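Local coordinates for arginase, mitochondrial (Medicago truncatula, PDB 6VSS), which hydrolyses L-arginine to urea and L-ornithine with a pair of manganese ions in each subunit, and also turns agmatine into putrescine, at residues A31-A39 and I124-R133. Residues are numbered along the deposited sequence; the frame is centred on the assembly and turned at random.
Sequences AQNRVIDAA and IRDCGVDDKR
Ile124 meets helix 25-57 with both branches: its CD1 lies 4.2 Å from Ala39 CB, while CG2 packs against Ile36 CG1. Next comes Cys127, whose SG sits 3.8 Å from Val35 CG2, close to both branches of that valine; Phe42 of a second subunit also packs on Val35. The carbonyl of Cys127 takes a weak hydrogen bond from Gln32, NE2 to O 3.0 Å, bent to 126° at the hydrogen. Gly128, with positive phi, completes a Schellman motif, and the chain leads through Val129 into the next helix. Val129 then slides CG2 along the Gln32 stem, 3.7 Å from its CG. Asp130 caps the following helix by accepting from Arg133 N. The Arg133 chain, bent at CG (chi2 87°), reaches back so that Ile36 CD1 lies over one guanidinium face, 3.5 Å from NE, and NH2 donates to Asn33 OD1 at 3.0 Å, in the plane of that carbonyl. A leucine in its place would probably leave Asn33 OD1 without this donor and Ile36 CD1 without its flat cover. Far from the manganese site, this is helix-to-loop packing: the N-terminal helix lies against the capped link between helices 121-125 and 131-146 of the α/β arginase fold.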
loop_
_atom_site.group_PDB
_atom_site.type_symbol
_atom_site.label_atom_id
_atom_site.label_comp_id
_atom_site.label_asym_id
_atom_site.label_seq_id
_atom_site.Cartn_x
_atom_site.Cartn_y
_atom_site.Cartn_z
ATOM N N ALA B 31 44.321 2.764 2.933
ATOM C CA ALA B 31 42.960 2.628 3.505
ATOM C C ALA B 31 42.373 1.296 3.027
ATOM O O ALA B 31 41.940 0.495 3.889
ATOM C CB ALA B 31 42.072 3.795 3.148
ATOM N N GLN B 32 42.405 1.070 1.709
ATOM C CA GLN B 32 41.879 -0.138 1.027
ATOM C C GLN B 32 42.424 -1.408 1.719
ATOM O O GLN B 32 41.625 -2.141 2.278
ATOM C CB GLN B 32 42.155 -0.044 -0.485
ATOM C CG GLN B 32 41.357 1.055 -1.180
ATOM C CD GLN B 32 41.675 1.275 -2.644
ATOM O OE1 GLN B 32 41.970 0.350 -3.406
ATOM N NE2 GLN B 32 41.507 2.510 -3.086
ATOM N N ASN B 33 43.731 -1.656 1.713
ATOM C CA ASN B 33 44.355 -2.870 2.296
ATOM C C ASN B 33 43.895 -3.115 3.733
ATOM O O ASN B 33 43.531 -4.260 4.076
ATOM C CB ASN B 33 45.882 -2.768 2.297
ATOM C CG ASN B 33 46.404 -2.632 0.891
ATOM O OD1 ASN B 33 45.750 -3.065 -0.048
ATOM N ND2 ASN B 33 47.571 -2.053 0.728
ATOM N N ARG B 34 43.962 -2.072 4.552
ATOM C CA ARG B 34 43.702 -2.117 6.007
ATOM C C ARG B 34 42.215 -2.428 6.253
ATOM O O ARG B 34 41.867 -3.285 7.152
ATOM C CB ARG B 34 44.123 -0.763 6.602
ATOM C CG ARG B 34 45.568 -0.363 6.317
ATOM C CD ARG B 34 46.205 0.607 7.308
ATOM N NE ARG B 34 46.120 0.237 8.735
ATOM C CZ ARG B 34 46.989 -0.511 9.408
ATOM N NH1 ARG B 34 48.078 -0.998 8.829
ATOM N NH2 ARG B 34 46.763 -0.766 10.686
ATOM N N VAL B 35 41.333 -1.759 5.524
ATOM C CA VAL B 35 39.866 -1.941 5.794
ATOM C C VAL B 35 39.461 -3.347 5.325
ATOM O O VAL B 35 38.647 -3.990 5.965
ATOM C CB VAL B 35 38.994 -0.841 5.175
ATOM C CG1 VAL B 35 37.512 -1.217 5.267
ATOM C CG2 VAL B 35 39.247 0.509 5.851
ATOM N N ILE B 36 40.021 -3.806 4.226
ATOM C CA ILE B 36 39.714 -5.156 3.680
ATOM C C ILE B 36 40.226 -6.209 4.678
ATOM O O ILE B 36 39.412 -7.106 5.053
ATOM C CB ILE B 36 40.320 -5.331 2.281
ATOM C CG1 ILE B 36 39.544 -4.503 1.268
ATOM C CG2 ILE B 36 40.394 -6.803 1.920
ATOM C CD1 ILE B 36 40.043 -4.649 -0.151
ATOM N N ASP B 37 41.487 -6.106 5.089
ATOM C CA ASP B 37 42.064 -6.946 6.168
ATOM C C ASP B 37 41.115 -7.048 7.361
ATOM O O ASP B 37 40.907 -8.143 7.912
ATOM C CB ASP B 37 43.337 -6.318 6.745
ATOM C CG ASP B 37 44.261 -7.326 7.401
ATOM O OD1 ASP B 37 43.788 -8.415 7.799
ATOM O OD2 ASP B 37 45.476 -7.037 7.450
ATOM N N ALA B 38 40.683 -5.907 7.860
ATOM C CA ALA B 38 39.772 -5.833 9.027
ATOM C C ALA B 38 38.460 -6.537 8.704
ATOM O O ALA B 38 37.881 -7.180 9.586
ATOM C CB ALA B 38 39.523 -4.406 9.395
ATOM N N ALA B 39 37.987 -6.402 7.479
ATOM C CA ALA B 39 36.705 -6.991 7.077
ATOM C C ALA B 39 36.858 -8.509 7.105
ATOM O O ALA B 39 35.957 -9.212 7.619
ATOM C CB ALA B 39 36.320 -6.498 5.728
ATOM N N ILE B 124 33.681 -0.942 2.150
ATOM C CA ILE B 124 34.824 -1.283 1.268
ATOM C C ILE B 124 34.762 -0.459 -0.014
ATOM O O ILE B 124 35.811 0.132 -0.369
ATOM C CB ILE B 124 34.871 -2.773 0.968
ATOM C CG1 ILE B 124 35.200 -3.550 2.241
ATOM C CG2 ILE B 124 35.867 -3.021 -0.154
ATOM C CD1 ILE B 124 34.882 -5.009 2.115
ATOM N N ARG B 125 33.623 -0.444 -0.705
ATOM C CA ARG B 125 33.470 0.378 -1.939
ATOM C C ARG B 125 33.854 1.807 -1.549
ATOM O O ARG B 125 34.577 2.451 -2.299
ATOM C CB ARG B 125 32.041 0.380 -2.504
ATOM C CG ARG B 125 31.758 -0.726 -3.511
ATOM C CD ARG B 125 30.373 -0.779 -4.154
ATOM N NE ARG B 125 29.873 0.403 -4.877
ATOM C CZ ARG B 125 30.298 0.851 -6.071
ATOM N NH1 ARG B 125 29.723 1.905 -6.623
ATOM N NH2 ARG B 125 31.311 0.279 -6.699
ATOM N N ASP B 126 33.381 2.282 -0.400
ATOM C CA ASP B 126 33.634 3.679 0.054
ATOM C C ASP B 126 35.138 3.945 0.303
ATOM O O ASP B 126 35.441 5.071 0.602
ATOM C CB ASP B 126 32.828 4.065 1.310
ATOM C CG ASP B 126 32.957 5.555 1.645
ATOM O OD1 ASP B 126 32.805 6.379 0.729
ATOM O OD2 ASP B 126 33.264 5.889 2.794
ATOM N N CYS B 127 36.039 2.964 0.254
ATOM C CA CYS B 127 37.519 3.162 0.321
ATOM C C CYS B 127 38.097 3.304 -1.085
ATOM O O CYS B 127 39.341 3.377 -1.220
ATOM C CB CYS B 127 38.235 1.972 0.931
ATOM S SG CYS B 127 37.742 1.723 2.636
ATOM N N GLY B 128 37.215 3.243 -2.081
ATOM C CA GLY B 128 37.532 3.399 -3.509
ATOM C C GLY B 128 38.017 2.113 -4.119
ATOM O O GLY B 128 38.698 2.192 -5.136
ATOM N N VAL B 129 37.625 0.963 -3.570
ATOM C CA VAL B 129 38.021 -0.366 -4.110
ATOM C C VAL B 129 37.270 -0.618 -5.428
ATOM O O VAL B 129 36.065 -0.389 -5.468
ATOM C CB VAL B 129 37.778 -1.472 -3.067
ATOM C CG1 VAL B 129 38.109 -2.852 -3.616
ATOM C CG2 VAL B 129 38.551 -1.226 -1.777
ATOM N N ASP B 130 37.954 -1.120 -6.452
ATOM C CA ASP B 130 37.376 -1.381 -7.799
ATOM C C ASP B 130 36.632 -2.717 -7.733
ATOM O O ASP B 130 36.872 -3.480 -6.765
ATOM C CB ASP B 130 38.439 -1.343 -8.903
ATOM C CG ASP B 130 39.599 -2.301 -8.689
ATOM O OD1 ASP B 130 39.439 -3.483 -8.964
ATOM O OD2 ASP B 130 40.646 -1.851 -8.198
ATOM N N ASP B 131 35.774 -2.990 -8.719
ATOM C CA ASP B 131 34.888 -4.181 -8.720
ATOM C C ASP B 131 35.668 -5.492 -8.842
ATOM O O ASP B 131 35.193 -6.477 -8.323
ATOM C CB ASP B 131 33.838 -4.065 -9.808
ATOM C CG ASP B 131 32.920 -2.908 -9.524
ATOM O OD1 ASP B 131 32.506 -2.762 -8.348
ATOM O OD2 ASP B 131 32.674 -2.149 -10.476
ATOM N N LYS B 132 36.832 -5.502 -9.477
ATOM C CA LYS B 132 37.667 -6.728 -9.588
ATOM C C LYS B 132 38.140 -7.100 -8.186
ATOM O O LYS B 132 37.994 -8.253 -7.799
ATOM C CB LYS B 132 38.795 -6.496 -10.596
ATOM C CG LYS B 132 39.821 -7.616 -10.710
ATOM C CD LYS B 132 40.639 -7.562 -12.003
ATOM C CE LYS B 132 40.979 -8.939 -12.555
ATOM N NZ LYS B 132 40.851 -9.003 -14.037
ATOM N N ARG B 133 38.624 -6.140 -7.406
ATOM C CA ARG B 133 39.136 -6.419 -6.044
ATOM C C ARG B 133 37.919 -6.692 -5.157
ATOM O O ARG B 133 37.950 -7.608 -4.344
ATOM C CB ARG B 133 40.012 -5.254 -5.592
ATOM C CG ARG B 133 40.404 -5.325 -4.125
ATOM C CD ARG B 133 41.656 -6.142 -3.878
ATOM N NE ARG B 133 42.284 -5.928 -2.574
ATOM C CZ ARG B 133 42.975 -4.840 -2.202
ATOM N NH1 ARG B 133 43.112 -3.797 -3.008
ATOM N NH2 ARG B 133 43.508 -4.784 -0.992
#